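Local coordinates for thioredoxin domain-containing protein (Vibrio parahaemolyticus, PDB 2R5S), which is of unknown function as crystallised, an all-helical tetratricopeptide-repeat piece of a longer thioredoxin-domain protein that may have protein-disulfide reductase activity, at residues S91-L94 against K95-Q99; A127-L130 against L131-L135; S14-Q18 against Q19-A23. All coordinates share one frame; numbering follows the deposited sequence.

All three contacts are local, each made within one or two turns of a helical chain that contains no strand. Interaction 3 comes first along the sequence, at the bend from helix 9-18 into helix 22-30, in the first tetratricopeptide-repeat region. Interactions 1 and 2 follow in the second such region, at the start of helix 92-103 and along helix 124-135; their centres are about 17 Å apart, and helix 108-120 packs against both. Interaction 3 lies across the centre of the chain, about 35 Å from interaction 1 and 32 Å from interaction 2, centre to centre. Together they sample a helix start, the last turns of a helix and an interhelical turn.

Interaction 1 (S91-L94 against K95-Q99); sequences SPEL and KRLEQ
E93 lies alongside R96, both side chains pointing the same way from one face of the helix, and its carboxylate lies against CD of the arginine chain. OE2 of E93 meets NH2 of R96 at the edge of the guanidinium, near its plane, in a salt bridge; the modelled separation is very short, so its exact length is doubtful. The carboxylate and guanidinium planes are turned 54° apart, and one oxygen, OE2, makes the pairing. With CG between its backbone N and carbonyl carbon (chi1 64°), and a bend at chi3, the R96 chain brings NH2 to E93. A second ion pair follows on another face: K95 NZ reaches E98 OE2 at 2.6 Å, from above the carboxylate plane, and also donates to Q99 OE1 at 3.1 Å. The other carboxylate oxygen of E98 pairs with R123. L94, by contrast, is buried against Q117 and Y118 of helix 108-120. At the start, S91 OG accepts from L94 N at 3.1 Å. Serine suits this place as a short acceptor, and P92 suits the first helical position, where its missing N-H costs no i to i-4 hydrogen bond. This is an N-capped helix start within a tetratricopeptide-repeat region.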
# COMPACT_ATOMS: atom_id res chain seq x y z
N SER A 91 1.82 10.63 -13.18
CA SER A 91 2.90 11.28 -13.93
C SER A 91 2.79 11.13 -15.47
O SER A 91 2.09 10.22 -15.97
CB SER A 91 4.24 10.80 -13.40
OG SER A 91 4.45 9.45 -13.72
N PRO A 92 3.43 12.05 -16.25
CA PRO A 92 3.42 11.82 -17.69
C PRO A 92 4.03 10.46 -17.97
O PRO A 92 3.52 9.70 -18.79
CB PRO A 92 4.25 12.98 -18.29
CG PRO A 92 4.88 13.69 -17.14
CD PRO A 92 4.09 13.33 -15.90
N GLU A 93 5.09 10.13 -17.22
CA GLU A 93 5.74 8.85 -17.40
C GLU A 93 4.74 7.72 -17.29
O GLU A 93 4.69 6.88 -18.16
CB GLU A 93 6.85 8.63 -16.37
CG GLU A 93 7.78 7.52 -16.81
CD GLU A 93 8.49 7.89 -18.14
OE1 GLU A 93 8.93 9.07 -18.30
OE2 GLU A 93 8.60 7.00 -19.02
N LEU A 94 3.93 7.72 -16.24
CA LEU A 94 3.01 6.59 -16.03
C LEU A 94 2.08 6.48 -17.18
O LEU A 94 1.87 5.37 -17.71
CB LEU A 94 2.23 6.72 -14.71
CG LEU A 94 3.17 6.51 -13.51
CD1 LEU A 94 2.48 7.03 -12.26
CD2 LEU A 94 3.59 5.04 -13.36
N LYS A 95 1.54 7.63 -17.56
CA LYS A 95 0.69 7.80 -18.74
C LYS A 95 1.25 7.14 -20.01
O LYS A 95 0.56 6.32 -20.64
CB LYS A 95 0.42 9.30 -18.99
CG LYS A 95 -1.07 9.63 -19.03
CD LYS A 95 -1.75 9.09 -17.74
CE LYS A 95 -3.19 8.46 -17.96
NZ LYS A 95 -3.26 7.02 -18.48
N ARG A 96 2.49 7.50 -20.38
CA ARG A 96 3.11 6.93 -21.57
C ARG A 96 3.27 5.39 -21.54
O ARG A 96 2.90 4.71 -22.50
CB ARG A 96 4.41 7.63 -21.93
CG ARG A 96 5.54 7.53 -20.95
CD ARG A 96 6.89 7.97 -21.61
NE ARG A 96 7.41 7.00 -22.56
CZ ARG A 96 8.09 5.89 -22.23
NH1 ARG A 96 8.48 5.05 -23.18
NH2 ARG A 96 8.38 5.58 -20.97
N LEU A 97 3.80 4.85 -20.45
CA LEU A 97 3.96 3.41 -20.30
C LEU A 97 2.57 2.70 -20.41
O LEU A 97 2.44 1.64 -21.07
CB LEU A 97 4.70 3.12 -19.02
CG LEU A 97 6.24 2.97 -18.90
CD1 LEU A 97 7.08 3.42 -20.05
CD2 LEU A 97 6.74 3.62 -17.64
N GLU A 98 1.54 3.33 -19.84
CA GLU A 98 0.15 2.86 -19.95
C GLU A 98 -0.39 2.78 -21.37
O GLU A 98 -0.94 1.75 -21.75
CB GLU A 98 -0.79 3.73 -19.11
CG GLU A 98 -1.02 3.19 -17.73
CD GLU A 98 -1.56 4.23 -16.77
OE1 GLU A 98 -1.89 3.86 -15.64
OE2 GLU A 98 -1.64 5.42 -17.13
N GLN A 99 -0.24 3.87 -22.15
CA GLN A 99 -0.67 3.89 -23.56
C GLN A 99 0.14 2.88 -24.38
O GLN A 99 -0.38 2.16 -25.22
CB GLN A 99 -0.52 5.30 -24.22
CG GLN A 99 -0.99 6.52 -23.40
CD GLN A 99 -2.24 6.25 -22.56
OE1 GLN A 99 -2.25 6.47 -21.32
NE2 GLN A 99 -3.29 5.77 -23.22

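Interaction 2 (A127-L130 against L131-L135); sequences ALEL and LWNIL
The carbonyl oxygen of L128 takes the shortest sound bond across this part of the helix, from W132 N at 2.9 Å; the donor is tilted 33° from the carbonyl plane. Next to it, N133 N donates to E129 O at 3.0 Å and, weakly, to L130 O at 3.3 Å, while L131 O accepts from both I134 N and L135 N as the helix nears its end. Around this backbone the side chains sort by environment. E129 and N133 sit one turn apart on the more polar side, their chains crossing and their carboxylate and amide planes 66° apart. OE2 of E129 stays 4.0 Å from ND2 of N133, a loose approach. The polar end of E129 is engaged by Y167, whose hydroxyl is hydrogen-bonded to OE1. Having CG anti to the backbone N (chi1 168°) and a bend at chi2 carries this carboxylate beside the W132 ring, which it meets obliquely, with OE1 4.4 Å from CD1. Leucines suit the faces turned to other helices, where branched hydrocarbon packs against their side chains; CB of L130 also touches CD1 of L131 at 4.2 Å. The small A127 lies against Y118, L130 against L114 and L131 against A115, all on helix 108-120. L131 also meets T149 and F150 of helix 145-157, while L128 meets I153 and L135 meets V146 of the same helix. W132 packs on Q170 and I174, and L128 on I163 and Y167, of helix 162-174; helix 124-135 thus lies among helices 108-120, 145-157 and 162-174.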
# COMPACT_ATOMS: atom_id res chain seq x y z
N ALA A 127 -0.50 -2.31 -10.02
CA ALA A 127 0.71 -3.09 -10.22
C ALA A 127 0.42 -4.62 -10.15
O ALA A 127 0.72 -5.35 -11.08
CB ALA A 127 1.70 -2.74 -9.15
N LEU A 128 -0.15 -5.09 -9.05
CA LEU A 128 -0.34 -6.51 -8.81
C LEU A 128 -1.45 -7.03 -9.69
O LEU A 128 -1.47 -8.21 -10.03
CB LEU A 128 -0.68 -6.78 -7.34
CG LEU A 128 0.48 -6.58 -6.36
CD1 LEU A 128 0.04 -6.30 -4.91
CD2 LEU A 128 1.55 -7.71 -6.43
N GLU A 129 -2.42 -6.18 -10.04
CA GLU A 129 -3.54 -6.72 -10.90
C GLU A 129 -2.98 -6.85 -12.32
O GLU A 129 -3.17 -7.85 -12.99
CB GLU A 129 -4.72 -5.78 -10.92
CG GLU A 129 -5.78 -6.12 -12.01
CD GLU A 129 -6.86 -7.06 -11.52
OE1 GLU A 129 -6.71 -7.63 -10.41
OE2 GLU A 129 -7.88 -7.26 -12.25
N LEU A 130 -2.21 -5.84 -12.76
CA LEU A 130 -1.51 -5.98 -14.04
C LEU A 130 -0.84 -7.37 -14.17
O LEU A 130 -1.11 -8.12 -15.11
CB LEU A 130 -0.43 -4.90 -14.19
CG LEU A 130 -0.15 -4.66 -15.67
CD1 LEU A 130 -1.39 -4.11 -16.47
CD2 LEU A 130 1.07 -3.76 -15.81
N LEU A 131 0.01 -7.69 -13.21
CA LEU A 131 0.81 -8.92 -13.25
C LEU A 131 -0.08 -10.15 -13.11
O LEU A 131 0.15 -11.19 -13.75
CB LEU A 131 1.86 -8.86 -12.13
CG LEU A 131 3.22 -8.20 -12.56
CD1 LEU A 131 3.05 -7.19 -13.69
CD2 LEU A 131 4.14 -7.61 -11.46
N TRP A 132 -1.11 -10.05 -12.26
CA TRP A 132 -1.94 -11.15 -11.91
C TRP A 132 -2.58 -11.63 -13.20
O TRP A 132 -2.75 -12.81 -13.41
CB TRP A 132 -3.06 -10.73 -10.93
CG TRP A 132 -4.16 -11.84 -10.82
CD1 TRP A 132 -5.48 -11.80 -11.26
CD2 TRP A 132 -3.97 -13.15 -10.26
NE1 TRP A 132 -6.09 -13.00 -11.01
CE2 TRP A 132 -5.19 -13.83 -10.39
CE3 TRP A 132 -2.89 -13.80 -9.66
CZ2 TRP A 132 -5.33 -15.14 -9.95
CZ3 TRP A 132 -3.05 -15.09 -9.23
CH2 TRP A 132 -4.23 -15.74 -9.38
N ASN A 133 -2.95 -10.67 -14.05
CA ASN A 133 -3.64 -10.94 -15.31
C ASN A 133 -2.77 -11.77 -16.29
O ASN A 133 -3.29 -12.48 -17.13
CB ASN A 133 -4.10 -9.63 -15.93
CG ASN A 133 -5.51 -9.23 -15.49
OD1 ASN A 133 -6.29 -10.06 -15.01
ND2 ASN A 133 -5.83 -7.96 -15.63
N ILE A 134 -1.45 -11.66 -16.16
CA ILE A 134 -0.52 -12.45 -16.97
C ILE A 134 -0.33 -13.84 -16.32
O ILE A 134 -0.40 -14.87 -16.98
CB ILE A 134 0.79 -11.68 -17.10
CG1 ILE A 134 0.58 -10.42 -17.93
CG2 ILE A 134 1.93 -12.53 -17.69
CD1 ILE A 134 1.70 -9.53 -17.89
N LEU A 135 -0.16 -13.86 -15.00
CA LEU A 135 0.24 -15.06 -14.27
C LEU A 135 -0.79 -16.14 -14.25
O LEU A 135 -0.45 -17.33 -14.21
CB LEU A 135 0.70 -14.73 -12.83
CG LEU A 135 1.92 -13.82 -12.56
CD1 LEU A 135 1.94 -13.43 -11.09
CD2 LEU A 135 3.26 -14.39 -12.90

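Interaction 3 (S14-Q18 against Q19-A23); sequences SELLQ and QGEHA
A Schellman motif ends helix 9-18 here, and the chain turns through it into helix 22-30. Its two bonds back into the last turn come from successive backbone groups: G20 N donates to L17 O at 3.0 Å, from above the carbonyl plane, and E21 N donates to L16 O at 2.8 Å. The second is the 6→1 bond of the motif, between residues five apart. G20 suits its position because phi is 68°, a value that glycine adopts with little cost. Beneath the turn, L16 provides the apolar contact usual for such a helix end. Its CD1 lies 4.0 Å from CB of E21, the two side chains crossing at an angle, and the same leucine continues onto A25 and V28 of the next helix. Leucine suits this buried spot, since one branched side chain can touch both the turn and the helix that follows. E21 uses its aliphatic CB for that packing, and with CG anti to the carbonyl carbon (chi1 -62°) and a bend at chi2, its carboxylate is carried away from helix 9-18. E21 also holds the N-cap position of helix 22-30, so one residue joins the end of one helix to the start of the next. On another side, CD2 of L17 approaches H22 ND1 at 4.3 Å, oblique to the imidazole, and G20 C lies above one face of that ring, toward its rim. This contact buries ND1, which has no polar partner in the model. L17 and H22 both rest on C49 of helix 40-52. This is a Schellman C-cap at a tight interhelical turn in a tetratricopeptide-repeat region.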
# COMPACT_ATOMS: atom_id res chain seq x y z
N SER A 14 3.36 3.66 20.76
CA SER A 14 4.28 4.78 20.92
C SER A 14 5.73 4.36 20.66
O SER A 14 6.42 4.97 19.85
CB SER A 14 4.11 5.36 22.33
OG SER A 14 5.11 6.33 22.60
N GLU A 15 6.17 3.32 21.35
CA GLU A 15 7.48 2.74 21.17
C GLU A 15 7.75 2.29 19.71
O GLU A 15 8.82 2.56 19.16
CB GLU A 15 7.63 1.55 22.11
CG GLU A 15 7.81 1.94 23.57
CD GLU A 15 9.25 2.27 23.93
OE1 GLU A 15 9.49 3.37 24.49
OE2 GLU A 15 10.14 1.41 23.66
N LEU A 16 6.77 1.62 19.12
CA LEU A 16 6.87 1.10 17.75
C LEU A 16 6.96 2.19 16.68
O LEU A 16 7.69 2.03 15.72
CB LEU A 16 5.69 0.18 17.46
CG LEU A 16 5.67 -1.35 17.39
CD1 LEU A 16 6.96 -2.04 17.75
CD2 LEU A 16 4.42 -2.01 18.04
N LEU A 17 6.17 3.27 16.83
CA LEU A 17 6.27 4.43 15.94
C LEU A 17 7.64 5.15 16.03
O LEU A 17 8.28 5.49 15.03
CB LEU A 17 5.15 5.43 16.24
CG LEU A 17 3.71 5.06 15.98
CD1 LEU A 17 2.81 5.98 16.81
CD2 LEU A 17 3.40 5.17 14.48
N GLN A 18 8.10 5.36 17.25
CA GLN A 18 9.42 5.94 17.47
C GLN A 18 10.44 5.23 16.55
O GLN A 18 11.33 5.87 15.96
CB GLN A 18 9.80 5.78 18.94
CG GLN A 18 10.64 6.92 19.53
CD GLN A 18 12.11 6.94 19.07
OE1 GLN A 18 12.94 6.14 19.54
NE2 GLN A 18 12.43 7.87 18.18
N GLN A 19 10.28 3.91 16.41
CA GLN A 19 11.31 3.06 15.80
C GLN A 19 11.10 2.82 14.32
O GLN A 19 11.84 2.03 13.71
CB GLN A 19 11.30 1.70 16.48
CG GLN A 19 10.92 1.66 17.95
CD GLN A 19 11.24 0.32 18.55
OE1 GLN A 19 12.31 -0.20 18.29
NE2 GLN A 19 10.32 -0.26 19.33
N GLY A 20 10.07 3.46 13.76
CA GLY A 20 9.64 3.21 12.40
C GLY A 20 9.01 1.85 12.11
O GLY A 20 9.07 1.38 10.99
N GLU A 21 8.43 1.19 13.10
CA GLU A 21 7.76 -0.09 12.86
C GLU A 21 6.27 0.09 12.59
O GLU A 21 5.46 -0.36 13.36
CB GLU A 21 7.97 -1.02 14.03
CG GLU A 21 9.45 -1.34 14.24
CD GLU A 21 10.08 -2.35 13.23
OE1 GLU A 21 9.36 -3.20 12.66
OE2 GLU A 21 11.35 -2.33 13.08
N HIS A 22 5.92 0.77 11.51
CA HIS A 22 4.51 1.09 11.27
C HIS A 22 3.63 -0.15 11.24
O HIS A 22 2.54 -0.15 11.77
CB HIS A 22 4.39 1.97 10.02
CG HIS A 22 5.38 3.11 10.01
ND1 HIS A 22 5.21 4.26 10.74
CD2 HIS A 22 6.60 3.24 9.41
CE1 HIS A 22 6.25 5.06 10.59
NE2 HIS A 22 7.10 4.47 9.77
N ALA A 23 4.15 -1.25 10.70
CA ALA A 23 3.29 -2.37 10.43
C ALA A 23 3.01 -3.10 11.73
O ALA A 23 1.86 -3.41 11.98
CB ALA A 23 3.87 -3.26 9.38